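PDB 5UPR: triosephosphate isomerase from Toxoplasma gondii, which probably interconverts D-glyceraldehyde 3-phosphate and dihydroxyacetone phosphate as a homodimeric TIM-barrel enzyme of glycolysis and gluconeogenesis. Local coordinates for residues P87-G101 / K123-C137. Numbering follows the deposited sequence.
With SO4 (sulfate ion), chain F.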
# COMPACT_ATOMS: atom_id res chain seq x y z
N PRO A 87 7.66 7.69 1.68
CA PRO A 87 7.62 8.92 0.89
C PRO A 87 8.91 9.14 0.11
O PRO A 87 8.89 9.74 -0.97
CB PRO A 87 7.40 10.00 1.95
CG PRO A 87 7.71 9.34 3.29
CD PRO A 87 7.34 7.90 3.11
N LYS A 88 10.03 8.68 0.63
CA LYS A 88 11.31 8.85 -0.08
C LYS A 88 11.25 8.05 -1.37
O LYS A 88 11.67 8.55 -2.42
CB LYS A 88 12.45 8.39 0.81
CG LYS A 88 13.84 8.56 0.23
CD LYS A 88 14.86 8.16 1.31
CE LYS A 88 16.20 7.89 0.77
NZ LYS A 88 16.95 9.12 0.66
N MSE A 89 10.73 6.82 -1.33
CA MSE A 89 10.60 6.00 -2.54
C MSE A 89 9.70 6.67 -3.57
O MSE A 89 10.01 6.69 -4.79
CB MSE A 89 10.01 4.62 -2.13
CG MSE A 89 9.87 3.72 -3.33
SE MSE A 89 8.98 2.06 -2.87
CE MSE A 89 10.50 1.16 -2.01
N ILE A 90 8.56 7.18 -3.07
CA ILE A 90 7.54 7.77 -3.92
C ILE A 90 8.17 9.00 -4.62
O ILE A 90 8.10 9.16 -5.82
CB ILE A 90 6.27 8.11 -3.10
CG1 ILE A 90 5.54 6.80 -2.72
CG2 ILE A 90 5.30 8.99 -3.87
CD1 ILE A 90 4.55 6.97 -1.58
N LYS A 91 8.84 9.85 -3.85
CA LYS A 91 9.46 11.04 -4.42
C LYS A 91 10.55 10.71 -5.45
O LYS A 91 10.63 11.33 -6.51
CB LYS A 91 10.07 11.91 -3.29
CG LYS A 91 10.80 13.17 -3.75
CD LYS A 91 9.80 14.13 -4.34
CE LYS A 91 10.46 15.38 -4.94
NZ LYS A 91 9.37 16.35 -5.08
N GLU A 92 11.42 9.74 -5.14
CA GLU A 92 12.47 9.34 -6.05
C GLU A 92 11.92 8.66 -7.33
O GLU A 92 12.59 8.63 -8.35
CB GLU A 92 13.44 8.42 -5.34
CG GLU A 92 14.67 8.06 -6.13
CD GLU A 92 15.90 7.62 -5.29
OE1 GLU A 92 15.85 7.30 -4.05
OE2 GLU A 92 17.02 7.62 -5.93
N LYS A 93 10.70 8.14 -7.29
CA LYS A 93 10.04 7.64 -8.49
C LYS A 93 9.33 8.81 -9.25
O LYS A 93 8.59 8.56 -10.21
CB LYS A 93 9.06 6.53 -8.06
CG LYS A 93 8.28 5.79 -9.13
CD LYS A 93 9.17 5.15 -10.15
CE LYS A 93 8.40 4.22 -11.11
NZ LYS A 93 9.17 4.06 -12.39
N ASN A 94 9.60 10.08 -8.86
CA ASN A 94 8.99 11.26 -9.50
C ASN A 94 7.47 11.38 -9.40
O ASN A 94 6.83 11.93 -10.26
CB ASN A 94 9.41 11.41 -10.96
CG ASN A 94 10.89 11.23 -11.16
OD1 ASN A 94 11.71 12.02 -10.70
ND2 ASN A 94 11.24 10.18 -11.92
N ILE A 95 6.91 10.88 -8.33
CA ILE A 95 5.51 11.04 -8.01
C ILE A 95 5.42 12.26 -7.09
O ILE A 95 5.96 12.21 -5.99
CB ILE A 95 4.99 9.77 -7.32
CG1 ILE A 95 5.11 8.56 -8.26
CG2 ILE A 95 3.53 9.99 -6.86
CD1 ILE A 95 5.01 7.21 -7.57
N PRO A 96 4.72 13.35 -7.54
CA PRO A 96 4.80 14.58 -6.71
C PRO A 96 3.78 14.68 -5.58
O PRO A 96 4.02 15.48 -4.68
CB PRO A 96 4.61 15.72 -7.71
CG PRO A 96 3.96 15.08 -8.91
CD PRO A 96 4.22 13.62 -8.90
N TRP A 97 2.71 13.86 -5.58
CA TRP A 97 1.63 14.00 -4.63
C TRP A 97 1.32 12.69 -3.92
O TRP A 97 1.47 11.62 -4.49
CB TRP A 97 0.32 14.47 -5.31
CG TRP A 97 0.36 15.88 -5.72
CD1 TRP A 97 0.80 16.34 -6.90
CD2 TRP A 97 -0.10 17.03 -5.00
NE1 TRP A 97 0.69 17.69 -6.97
CE2 TRP A 97 0.17 18.16 -5.80
CE3 TRP A 97 -0.67 17.22 -3.74
CZ2 TRP A 97 -0.11 19.46 -5.41
CZ3 TRP A 97 -0.95 18.53 -3.32
CH2 TRP A 97 -0.68 19.62 -4.16
N VAL A 98 0.80 12.82 -2.71
CA VAL A 98 0.19 11.72 -1.99
C VAL A 98 -1.14 12.15 -1.33
O VAL A 98 -1.26 13.30 -0.88
CB VAL A 98 1.09 11.16 -0.89
CG1 VAL A 98 2.26 10.46 -1.57
CG2 VAL A 98 1.57 12.19 0.13
N VAL A 99 -2.08 11.20 -1.25
CA VAL A 99 -3.30 11.34 -0.47
C VAL A 99 -3.08 10.72 0.88
O VAL A 99 -2.63 9.55 0.97
CB VAL A 99 -4.47 10.63 -1.17
CG1 VAL A 99 -5.77 10.77 -0.36
CG2 VAL A 99 -4.66 11.15 -2.65
N LEU A 100 -3.36 11.48 1.96
CA LEU A 100 -3.17 10.96 3.33
C LEU A 100 -4.38 11.20 4.19
O LEU A 100 -5.06 12.25 4.06
CB LEU A 100 -1.94 11.64 3.95
CG LEU A 100 -0.59 11.14 3.41
CD1 LEU A 100 0.59 11.84 4.07
CD2 LEU A 100 -0.46 9.64 3.65
N GLY A 101 -4.64 10.27 5.08
CA GLY A 101 -5.79 10.33 5.95
C GLY A 101 -7.19 10.23 5.40
O GLY A 101 -8.14 10.66 6.05
N LYS A 123 2.47 10.36 9.04
CA LYS A 123 2.63 10.19 7.60
C LYS A 123 2.83 11.55 6.90
O LYS A 123 3.66 11.65 5.98
CB LYS A 123 1.45 9.46 6.99
CG LYS A 123 1.28 8.03 7.39
CD LYS A 123 0.07 7.31 6.80
CE LYS A 123 0.19 5.86 7.07
NZ LYS A 123 -0.51 5.00 6.11
N VAL A 124 2.06 12.55 7.31
CA VAL A 124 2.13 13.88 6.67
C VAL A 124 3.54 14.47 6.84
O VAL A 124 4.17 14.92 5.86
CB VAL A 124 1.06 14.87 7.17
CG1 VAL A 124 1.27 16.26 6.55
CG2 VAL A 124 -0.36 14.40 6.85
N ARG A 125 4.03 14.46 8.07
CA ARG A 125 5.36 14.99 8.36
C ARG A 125 6.45 14.29 7.52
O ARG A 125 7.36 14.94 7.00
CB ARG A 125 5.71 14.79 9.84
CG ARG A 125 7.10 15.19 10.27
CD ARG A 125 7.33 16.67 9.90
NE ARG A 125 8.69 17.19 10.15
CZ ARG A 125 9.13 17.83 11.23
NH1 ARG A 125 8.32 18.17 12.24
NH2 ARG A 125 10.41 18.08 11.32
N ALA A 126 6.38 12.96 7.45
CA ALA A 126 7.35 12.18 6.71
C ALA A 126 7.33 12.53 5.22
O ALA A 126 8.39 12.69 4.57
CB ALA A 126 7.09 10.71 6.90
N ALA A 127 6.11 12.68 4.69
CA ALA A 127 5.91 13.03 3.28
C ALA A 127 6.50 14.41 2.95
O ALA A 127 7.25 14.59 1.97
CB ALA A 127 4.44 12.96 2.94
N LEU A 128 6.14 15.39 3.79
CA LEU A 128 6.66 16.76 3.59
C LEU A 128 8.16 16.83 3.75
O LEU A 128 8.83 17.52 2.97
CB LEU A 128 5.96 17.71 4.55
CG LEU A 128 4.47 17.93 4.46
CD1 LEU A 128 4.00 18.80 5.63
CD2 LEU A 128 4.12 18.50 3.07
N ASN A 129 8.71 16.13 4.75
CA ASN A 129 10.18 16.03 4.90
C ASN A 129 10.86 15.54 3.63
O ASN A 129 11.96 15.91 3.39
CB ASN A 129 10.62 15.08 6.01
CG ASN A 129 10.38 15.60 7.43
OD1 ASN A 129 10.08 16.80 7.67
ND2 ASN A 129 10.52 14.67 8.40
N GLU A 130 10.23 14.66 2.85
CA GLU A 130 10.85 14.16 1.61
C GLU A 130 10.45 14.95 0.36
O GLU A 130 10.65 14.46 -0.74
CB GLU A 130 10.50 12.69 1.43
CG GLU A 130 11.09 11.80 2.50
CD GLU A 130 12.60 11.65 2.45
OE1 GLU A 130 13.23 11.80 1.35
OE2 GLU A 130 13.15 11.35 3.52
N GLY A 131 9.91 16.16 0.53
CA GLY A 131 9.57 16.99 -0.64
C GLY A 131 8.26 16.66 -1.39
O GLY A 131 8.04 17.23 -2.43
N LEU A 132 7.38 15.83 -0.81
CA LEU A 132 6.10 15.59 -1.45
C LEU A 132 5.10 16.68 -1.14
O LEU A 132 5.25 17.38 -0.12
CB LEU A 132 5.47 14.24 -1.02
CG LEU A 132 6.29 12.99 -1.44
CD1 LEU A 132 5.70 11.78 -0.77
CD2 LEU A 132 6.28 12.84 -2.98
N SER A 133 4.13 16.87 -2.04
CA SER A 133 2.88 17.57 -1.69
C SER A 133 1.80 16.57 -1.26
O SER A 133 1.77 15.44 -1.69
CB SER A 133 2.40 18.39 -2.89
OG SER A 133 3.31 19.43 -3.14
N VAL A 134 0.92 17.01 -0.38
CA VAL A 134 -0.02 16.15 0.35
C VAL A 134 -1.44 16.67 0.20
O VAL A 134 -1.70 17.85 0.46
CB VAL A 134 0.34 16.17 1.84
CG1 VAL A 134 -0.71 15.41 2.66
CG2 VAL A 134 1.75 15.57 2.04
N ILE A 135 -2.35 15.80 -0.21
CA ILE A 135 -3.78 16.03 -0.07
C ILE A 135 -4.19 15.42 1.28
O ILE A 135 -4.29 14.18 1.41
CB ILE A 135 -4.55 15.40 -1.23
CG1 ILE A 135 -4.09 15.98 -2.57
CG2 ILE A 135 -6.04 15.62 -1.07
CD1 ILE A 135 -4.58 15.16 -3.78
N LEU A 136 -4.36 16.28 2.28
CA LEU A 136 -4.72 15.85 3.62
C LEU A 136 -6.24 15.80 3.81
O LEU A 136 -6.88 16.86 3.76
CB LEU A 136 -4.11 16.81 4.66
CG LEU A 136 -4.61 16.73 6.11
CD1 LEU A 136 -4.28 15.33 6.67
CD2 LEU A 136 -3.95 17.79 6.96
N CYS A 137 -6.78 14.61 4.06
CA CYS A 137 -8.22 14.40 4.20
C CYS A 137 -8.67 14.52 5.66
O CYS A 137 -8.06 13.98 6.55
CB CYS A 137 -8.63 13.02 3.62
SG CYS A 137 -8.19 12.77 1.89
S SO4 F . 10.09 19.56 14.80
O1 SO4 F . 9.41 20.23 13.67
O2 SO4 F . 11.25 18.82 14.25
O3 SO4 F . 10.58 20.64 15.69
O4 SO4 F . 9.17 18.66 15.55
O HOH W 1 6.03 17.02 -5.17
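The indole of W97 receives S133 over one face: S133 CB sits 3.3 Å from the centroid of the W97 six-membered ring, only 8° off its normal, a CH-pi contact. With CG beside its own backbone N (chi1 -72°), the W97 ring leans across toward the next strand, where I135 CG1 approaches CE3 obliquely; NE1 hydrogen-bonds to Q66 OE1. Away from the partner segment, the R125 guanidinium is held at its edge: NE donates to N129 OD1, nearly in the guanidinium plane, and NH1 and NH2 hydrogen-bond to O1 and O2 of a sulfate, probably from the crystallisation liquor, NH1 at 2.7 Å from O1.

The case illustrates how consecutive strands of a TIM barrel pair while the helices beside them pack over their outer side. Strands 97-100 and 133-137 run parallel, their axes 4.7 Å apart at closest approach, joined by five backbone hydrogen bonds, from S133 N to P96 O through to C137 N to L100 O. On the face carrying V98 and L100, the branches of L132 split: CD1 packs between P87 CB and V98 CG1 (3.8 Å from the latter), while CD2 presses on I95 O, a buried carbonyl without a polar partner. L100 CD1 lodges against the K123 backbone, V124 CG2 and A127 CB. Bent at chi2 (67°), K91 carries NZ to G131 O, meeting it from above the carbonyl plane at 3.1 Å; G131 closes helix 117-129 in a Schellman motif. The E130 carboxylate crosses K88 at a slant, OE1 against K88 CB and CG, while OE2 is hydrogen-bonded to Q76 NE2.

Helices 87-92 and 117-129 thus cover this outer face, strands 65-69 and 174-178 flank the pair, and helix 87-92 also meets the second subunit, M89 packing on its N19.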